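Local structure of mitochondrial dynamics protein MID49 (Mus musculus, 4WOY) at residues A[228-233]-A[267-272]; A[13-18]-A[60-65]; A[275-280]-A[320-325]. The protein serves as an outer-membrane receptor that recruits the dynamin-related protein Drp1 (DNM1L) to mitochondria for fission and regulates its GTPase activity. The protein carries 1 engineered substitution. All coordinates share one frame; numbering follows the deposited sequence.

Contact 1 of 3, residues A[228-233]-A[267-272]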
# COMPACT_ATOMS: atom_id res chain seq x y z
N ARG A 228 -16.94 1.40 -8.54
CA ARG A 228 -15.96 2.26 -7.89
C ARG A 228 -14.56 1.64 -7.96
O ARG A 228 -13.63 2.29 -8.43
CB ARG A 228 -16.34 2.52 -6.43
CG ARG A 228 -17.65 3.26 -6.26
CD ARG A 228 -18.21 3.05 -4.86
NE ARG A 228 -19.56 3.60 -4.70
CZ ARG A 228 -20.68 2.92 -4.94
NH1 ARG A 228 -20.62 1.67 -5.38
NH2 ARG A 228 -21.85 3.50 -4.74
N ARG A 229 -14.42 0.39 -7.51
CA ARG A 229 -13.12 -0.28 -7.48
C ARG A 229 -12.58 -0.47 -8.88
O ARG A 229 -11.37 -0.43 -9.11
CB ARG A 229 -13.20 -1.64 -6.78
CG ARG A 229 -13.29 -1.61 -5.27
CD ARG A 229 -13.69 -2.98 -4.77
NE ARG A 229 -14.87 -3.45 -5.49
CZ ARG A 229 -15.25 -4.72 -5.60
NH1 ARG A 229 -14.55 -5.70 -5.03
NH2 ARG A 229 -16.35 -5.02 -6.28
N ARG A 230 -13.48 -0.69 -9.81
CA ARG A 230 -13.10 -0.79 -11.20
C ARG A 230 -12.52 0.56 -11.69
O ARG A 230 -11.52 0.59 -12.42
CB ARG A 230 -14.32 -1.23 -12.02
CG ARG A 230 -14.11 -1.27 -13.49
CD ARG A 230 -15.00 -2.32 -14.13
NE ARG A 230 -15.20 -2.02 -15.53
CZ ARG A 230 -16.30 -2.31 -16.20
NH1 ARG A 230 -17.30 -2.92 -15.58
NH2 ARG A 230 -16.40 -1.97 -17.48
N LEU A 231 -13.13 1.66 -11.26
CA LEU A 231 -12.65 3.00 -11.60
C LEU A 231 -11.28 3.29 -10.98
O LEU A 231 -10.45 3.97 -11.59
CB LEU A 231 -13.66 4.07 -11.16
CG LEU A 231 -13.15 5.51 -11.36
CD1 LEU A 231 -12.96 5.82 -12.83
CD2 LEU A 231 -14.05 6.56 -10.71
N LEU A 232 -11.06 2.82 -9.77
CA LEU A 232 -9.76 3.06 -9.14
C LEU A 232 -8.66 2.39 -9.98
O LEU A 232 -7.59 2.98 -10.20
CB LEU A 232 -9.75 2.58 -7.68
CG LEU A 232 -8.40 2.52 -6.96
CD1 LEU A 232 -7.71 3.89 -6.91
CD2 LEU A 232 -8.61 1.95 -5.57
N LEU A 233 -8.93 1.18 -10.48
CA LEU A 233 -7.95 0.45 -11.30
C LEU A 233 -7.66 1.16 -12.63
O LEU A 233 -6.52 1.21 -13.07
CB LEU A 233 -8.42 -0.97 -11.55
CG LEU A 233 -8.14 -1.84 -10.33
CD1 LEU A 233 -8.89 -3.18 -10.41
CD2 LEU A 233 -6.64 -2.06 -10.18
N TRP A 267 -23.17 4.57 -10.34
CA TRP A 267 -21.92 3.81 -10.32
C TRP A 267 -22.02 2.53 -11.16
O TRP A 267 -21.32 1.55 -10.91
CB TRP A 267 -21.50 3.51 -8.87
CG TRP A 267 -20.82 4.69 -8.23
CD1 TRP A 267 -21.32 5.53 -7.27
CD2 TRP A 267 -19.47 5.13 -8.48
NE1 TRP A 267 -20.37 6.47 -6.93
CE2 TRP A 267 -19.23 6.25 -7.66
CE3 TRP A 267 -18.44 4.68 -9.33
CZ2 TRP A 267 -18.02 6.92 -7.66
CZ3 TRP A 267 -17.25 5.34 -9.33
CH2 TRP A 267 -17.04 6.46 -8.50
N THR A 268 -22.88 2.58 -12.17
CA THR A 268 -22.98 1.52 -13.15
C THR A 268 -21.84 1.63 -14.14
O THR A 268 -21.16 2.66 -14.22
CB THR A 268 -24.29 1.61 -13.96
OG1 THR A 268 -24.30 2.86 -14.65
CG2 THR A 268 -25.54 1.48 -13.08
N GLU A 269 -21.64 0.57 -14.92
CA GLU A 269 -20.67 0.60 -16.00
C GLU A 269 -21.07 1.67 -17.01
O GLU A 269 -20.22 2.34 -17.62
CB GLU A 269 -20.58 -0.78 -16.66
CG GLU A 269 -19.48 -0.88 -17.71
CD GLU A 269 -19.54 -2.16 -18.49
OE1 GLU A 269 -18.81 -3.11 -18.12
OE2 GLU A 269 -20.32 -2.22 -19.46
N GLU A 270 -22.37 1.86 -17.16
CA GLU A 270 -22.91 2.82 -18.09
C GLU A 270 -22.40 4.23 -17.78
O GLU A 270 -22.14 5.03 -18.69
CB GLU A 270 -24.43 2.76 -18.06
CG GLU A 270 -25.13 3.73 -18.97
CD GLU A 270 -26.63 3.59 -18.94
OE1 GLU A 270 -27.31 4.45 -19.52
OE2 GLU A 270 -27.14 2.60 -18.35
N ALA A 271 -22.25 4.51 -16.49
CA ALA A 271 -21.82 5.83 -16.01
C ALA A 271 -20.34 5.88 -15.69
O ALA A 271 -19.86 6.87 -15.16
CB ALA A 271 -22.63 6.24 -14.77
N LEU A 272 -19.62 4.81 -16.01
CA LEU A 272 -18.20 4.74 -15.68
C LEU A 272 -17.39 5.85 -16.34
O LEU A 272 -16.48 6.41 -15.74
CB LEU A 272 -17.63 3.39 -16.08
CG LEU A 272 -16.28 3.01 -15.50
CD1 LEU A 272 -16.16 3.36 -14.04
CD2 LEU A 272 -16.02 1.52 -15.72
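Glu269 OE1 is held by two nitrogens of one guanidinium: Arg230 NH2 comes to 2.7 Å of it and Arg230 NH1 to 3.0 Å. This end-on salt bridge brings the oxygen into the guanidinium plane, while the carboxylate is turned almost perpendicular, at 82°. NH1 meets the anti lone pair of OE1; NH2 arrives from above the carboxylate plane. Arg230 NE reaches a second acid, Glu10 of helix 2-14, and Leu272 CD2 lies over the guanidinium, 3.6 Å from Arg230 NE.

Arg228 runs across one face of the Trp267 indole. Its CG sits 3.4 Å from the centroid of the six-membered ring, a CH-pi contact, and the extended chain carries Arg228 CZ to 3.9 Å from the centroid of the five-membered ring in a cation-pi stack. Salt bridges from Arg228 NH1 to Asp221 and Asp224 help fix the guanidinium's rotation. Leu231 CD2 meets the indole edge 3.7 Å from Trp267 CZ3, and Leu231 CB packs on Leu272 CD1. Thr268 OG1 accepts from Ala271 N, an ST motif just ahead of helix 272-288. The contact docks that helix start on helix 228-241 in the helical C-terminal part of the nucleotidyltransferase-like domain, probably cytosolic.

Contact 2 of 3, residues A[13-18]-A[60-65]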
# COMPACT_ATOMS: atom_id res chain seq x y z
N HIS A 13 -5.14 -2.54 -21.14
CA HIS A 13 -4.06 -2.12 -20.23
C HIS A 13 -4.39 -2.22 -18.75
O HIS A 13 -3.54 -1.95 -17.91
CB HIS A 13 -3.59 -0.70 -20.58
CG HIS A 13 -3.12 -0.57 -21.99
ND1 HIS A 13 -3.83 0.11 -22.96
CD2 HIS A 13 -2.05 -1.10 -22.62
CE1 HIS A 13 -3.20 0.02 -24.11
NE2 HIS A 13 -2.12 -0.71 -23.93
N VAL A 14 -5.62 -2.55 -18.43
CA VAL A 14 -5.96 -2.74 -17.03
C VAL A 14 -6.17 -4.21 -16.65
O VAL A 14 -5.52 -4.72 -15.75
CB VAL A 14 -7.20 -1.92 -16.64
CG1 VAL A 14 -7.54 -2.11 -15.17
CG2 VAL A 14 -6.96 -0.47 -16.94
N ILE A 15 -7.03 -4.90 -17.38
CA ILE A 15 -7.43 -6.26 -17.01
C ILE A 15 -6.29 -7.25 -17.17
O ILE A 15 -5.59 -7.25 -18.18
CB ILE A 15 -8.67 -6.70 -17.81
CG1 ILE A 15 -9.82 -5.72 -17.55
CG2 ILE A 15 -9.11 -8.10 -17.40
CD1 ILE A 15 -11.03 -5.88 -18.47
N THR A 16 -6.08 -8.08 -16.15
CA THR A 16 -4.96 -9.03 -16.12
C THR A 16 -5.46 -10.44 -16.40
O THR A 16 -6.43 -10.90 -15.79
CB THR A 16 -4.23 -9.01 -14.73
OG1 THR A 16 -3.80 -7.67 -14.42
CG2 THR A 16 -3.04 -9.94 -14.72
N PRO A 17 -4.80 -11.15 -17.32
CA PRO A 17 -5.15 -12.54 -17.68
C PRO A 17 -5.17 -13.46 -16.46
O PRO A 17 -4.25 -13.39 -15.65
CB PRO A 17 -4.03 -12.93 -18.66
CG PRO A 17 -3.61 -11.62 -19.29
CD PRO A 17 -3.74 -10.59 -18.18
N GLU A 18 -6.19 -14.31 -16.32
CA GLU A 18 -6.35 -15.03 -15.05
C GLU A 18 -5.23 -16.02 -14.76
O GLU A 18 -4.94 -16.30 -13.59
CB GLU A 18 -7.67 -15.80 -15.01
CG GLU A 18 -8.03 -16.21 -13.58
CD GLU A 18 -9.26 -17.10 -13.50
OE1 GLU A 18 -9.81 -17.45 -14.57
OE2 GLU A 18 -9.66 -17.46 -12.37
N GLY A 60 -10.08 -8.63 -4.79
CA GLY A 60 -10.84 -8.53 -6.02
C GLY A 60 -9.91 -8.74 -7.20
O GLY A 60 -8.69 -8.56 -7.11
N LEU A 61 -10.50 -9.10 -8.32
CA LEU A 61 -9.77 -9.25 -9.56
C LEU A 61 -10.23 -8.12 -10.49
O LEU A 61 -11.21 -7.44 -10.17
CB LEU A 61 -9.98 -10.67 -10.14
CG LEU A 61 -8.74 -11.57 -9.99
CD1 LEU A 61 -8.25 -11.61 -8.55
CD2 LEU A 61 -9.03 -12.98 -10.50
N GLN A 62 -9.53 -7.88 -11.60
CA GLN A 62 -8.32 -8.61 -11.99
C GLN A 62 -7.15 -7.62 -12.02
O GLN A 62 -6.61 -7.31 -13.08
CB GLN A 62 -8.53 -9.31 -13.35
CG GLN A 62 -9.96 -9.84 -13.54
CD GLN A 62 -10.18 -10.62 -14.84
OE1 GLN A 62 -9.25 -10.88 -15.61
NE2 GLN A 62 -11.42 -11.02 -15.08
N ALA A 63 -6.78 -7.15 -10.83
CA ALA A 63 -5.75 -6.13 -10.66
C ALA A 63 -4.40 -6.63 -11.09
O ALA A 63 -3.60 -5.87 -11.63
CB ALA A 63 -5.69 -5.69 -9.23
N GLY A 64 -4.13 -7.90 -10.83
CA GLY A 64 -2.82 -8.45 -11.16
C GLY A 64 -1.70 -7.93 -10.28
O GLY A 64 -1.85 -7.76 -9.07
N THR A 65 -0.56 -7.71 -10.91
CA THR A 65 0.66 -7.34 -10.20
C THR A 65 1.13 -5.95 -10.59
O THR A 65 2.32 -5.66 -10.52
CB THR A 65 1.80 -8.36 -10.48
OG1 THR A 65 1.93 -8.57 -11.89
CG2 THR A 65 1.48 -9.68 -9.83
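Thr16 and Gln62 meet because the threonine's first torsion (chi1 -56°) sets OG1 beside its own backbone N, turning both polar groups onto a single acceptor, Gln62 O. Thr16 CG2 is thereby placed on another branch, 3.9 Å from Gly64 CA. On the facing segment the Gln62 chain is extended beyond CG and passes beside the Thr16 backbone, Gln62 CB lying 3.6 Å from Thr16 O.

The carbonyl oxygen of Gln62 is the hub. Thr16 N donates to it over 3.2 Å, lying in the carbonyl plane with a rather bent N-H...O angle of 136°. Thr16 OG1 donates to the same oxygen at 3.1 Å, but from above that plane by 38°. The two bonds pin the loop to the backbone and to the side chain of one residue at once, and with its proton directed at Gln62 O the hydroxyl has its rotation set. Thr16 OG1 also lies 3.5 Å from Gly64 CA, where the chain passes close by with a positive phi.

The peptide bond preceding Gln62 is cis, so the chain bends sharply just before the residue that offers the carbonyl. The CG2 branch of Ile15 lies beside the Gln62 amide.

Segment 13-18 links helix 2-14 to helix 18-42, and segment 60-65 belongs to the connection between strands 52-54 and 69-74 of the mixed sheet. Val21 of helix 18-42 touches Thr16 and Leu61, while Leu233 of helix 228-241 packs on Val14 and Ala63, so the joint lies between the N-terminal helices, the sheet and the C-terminal helical part.

Contact 3 of 3, residues A[275-280]-A[320-325]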
# COMPACT_ATOMS: atom_id res chain seq x y z
N ARG A 275 -18.03 9.02 -14.36
CA ARG A 275 -17.34 8.95 -13.06
C ARG A 275 -15.86 9.20 -13.23
O ARG A 275 -15.20 9.82 -12.37
CB ARG A 275 -17.57 7.59 -12.40
CG ARG A 275 -18.98 7.39 -11.92
CD ARG A 275 -19.53 8.60 -11.17
NE ARG A 275 -20.95 8.76 -11.47
CZ ARG A 275 -21.47 9.77 -12.15
NH1 ARG A 275 -20.72 10.77 -12.56
NH2 ARG A 275 -22.78 9.79 -12.38
N PHE A 276 -15.34 8.68 -14.34
CA PHE A 276 -13.96 8.86 -14.72
C PHE A 276 -13.65 10.33 -14.96
O PHE A 276 -12.67 10.84 -14.44
CB PHE A 276 -13.64 8.03 -15.96
CG PHE A 276 -12.24 8.20 -16.47
CD1 PHE A 276 -11.22 7.40 -16.01
CD2 PHE A 276 -11.94 9.15 -17.43
CE1 PHE A 276 -9.92 7.54 -16.49
CE2 PHE A 276 -10.65 9.31 -17.90
CZ PHE A 276 -9.65 8.51 -17.44
N LEU A 277 -14.49 11.01 -15.73
CA LEU A 277 -14.22 12.41 -16.05
C LEU A 277 -14.35 13.24 -14.77
O LEU A 277 -13.50 14.09 -14.48
CB LEU A 277 -15.16 12.93 -17.14
CG LEU A 277 -15.03 12.21 -18.49
CD1 LEU A 277 -16.00 12.75 -19.56
CD2 LEU A 277 -13.61 12.19 -19.00
N GLN A 278 -15.37 12.93 -13.98
CA GLN A 278 -15.55 13.57 -12.69
C GLN A 278 -14.33 13.43 -11.77
O GLN A 278 -14.02 14.36 -11.03
CB GLN A 278 -16.77 13.00 -11.98
CG GLN A 278 -17.36 13.95 -10.99
CD GLN A 278 -18.43 13.30 -10.16
OE1 GLN A 278 -18.96 12.25 -10.53
NE2 GLN A 278 -18.79 13.93 -9.05
N ALA A 279 -13.68 12.27 -11.80
CA ALA A 279 -12.43 12.06 -11.06
C ALA A 279 -11.31 12.97 -11.54
O ALA A 279 -10.58 13.54 -10.74
CB ALA A 279 -11.98 10.62 -11.17
N LEU A 280 -11.15 13.10 -12.85
CA LEU A 280 -10.10 13.96 -13.38
C LEU A 280 -10.39 15.39 -12.94
O LEU A 280 -9.47 16.16 -12.65
CB LEU A 280 -10.01 13.88 -14.90
CG LEU A 280 -9.63 12.56 -15.57
CD1 LEU A 280 -9.16 12.85 -16.98
CD2 LEU A 280 -8.60 11.78 -14.81
N SER A 320 -7.49 17.32 -19.93
CA SER A 320 -8.34 16.74 -20.96
C SER A 320 -9.69 16.18 -20.55
O SER A 320 -10.38 15.65 -21.40
CB SER A 320 -7.58 15.63 -21.69
OG SER A 320 -7.20 14.61 -20.81
N GLY A 321 -10.07 16.29 -19.28
CA GLY A 321 -11.24 15.54 -18.85
C GLY A 321 -12.56 15.80 -19.56
O GLY A 321 -13.12 14.86 -20.12
N LEU A 322 -13.08 17.02 -19.62
CA LEU A 322 -14.30 17.21 -20.41
C LEU A 322 -14.01 17.57 -21.87
O LEU A 322 -14.70 17.10 -22.77
CB LEU A 322 -15.22 18.27 -19.81
CG LEU A 322 -15.91 17.99 -18.47
CD1 LEU A 322 -16.75 19.20 -18.06
CD2 LEU A 322 -16.77 16.73 -18.53
N GLN A 323 -13.01 18.41 -22.08
CA GLN A 323 -12.64 18.87 -23.42
C GLN A 323 -12.22 17.79 -24.42
O GLN A 323 -12.86 17.64 -25.46
CB GLN A 323 -11.52 19.90 -23.31
CG GLN A 323 -10.42 19.49 -22.37
CD GLN A 323 -9.18 20.30 -22.60
OE1 GLN A 323 -8.67 20.36 -23.72
NE2 GLN A 323 -8.68 20.92 -21.54
N VAL A 324 -11.15 17.05 -24.12
CA VAL A 324 -10.64 16.06 -25.07
C VAL A 324 -10.27 14.78 -24.34
O VAL A 324 -9.09 14.44 -24.24
CB VAL A 324 -9.37 16.56 -25.79
CG1 VAL A 324 -9.17 15.79 -27.10
CG2 VAL A 324 -9.45 18.06 -26.05
N PRO A 325 -11.28 14.02 -23.89
CA PRO A 325 -11.05 12.89 -22.98
C PRO A 325 -10.25 11.68 -23.50
O PRO A 325 -9.47 11.13 -22.72
CB PRO A 325 -12.47 12.46 -22.60
CG PRO A 325 -13.36 13.02 -23.67
CD PRO A 325 -12.72 14.30 -24.08
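Leu277 pushes its branched end into the turn at Gly321, and this is the dense side of the contact. The CA atoms of Leu277 and Gly321 are 5.1 Å apart, an approach consistent with a loop residue that has no side chain. The first torsion of Leu277 (chi1 -62°) puts CG anti to its carbonyl carbon, which sends the two methyls forward over the loop. Leu277 CD2 also meets the proline ring, 3.8 Å from Pro325 CB, the two side chains crossing at a slant. One turn further along the helix, Leu280 CD1 lies 3.9 Å from Gly321 CA. Phe2 of helix 2-14 touches both Leu277 and Pro325.

Leu322 marks the looser, solvent-facing side. Its CD2 comes to 4.2 Å from Leu277 CD1, at most a light touch, and this exposed residue also meets a crystal neighbour. Gly321, Leu322 and Gln323 are poorly ordered, so the turn is less sharply defined than the helix it packs on. The one backbone hydrogen bond within segment 320-325, Val324 N to Ser320 O, is weak.

Helix 272-288 thus holds the C-terminal tail by aliphatic packing, chiefly on Leu277 with Leu280 in support; the fit depends on shape and burial and imposes little directionality.

Along the chain the contacts open and close in series, contact 2 first, then contact 1, then contact 3. Contact 1 stands between the others: its centre is about 15 Å from that of contact 2 and about 14 Å from that of contact 3, while contacts 2 and 3 have centres about 23 Å apart and do not touch, their nearest atoms being about 9 Å apart. Helix 228-241 bridges the row: it covers the joint at contact 2, and its Leu231 meets Phe276 and Arg275 of contact 3. Helix 2-14 thus runs along all three contacts, from the joint beside the sheet to the C-terminal tail.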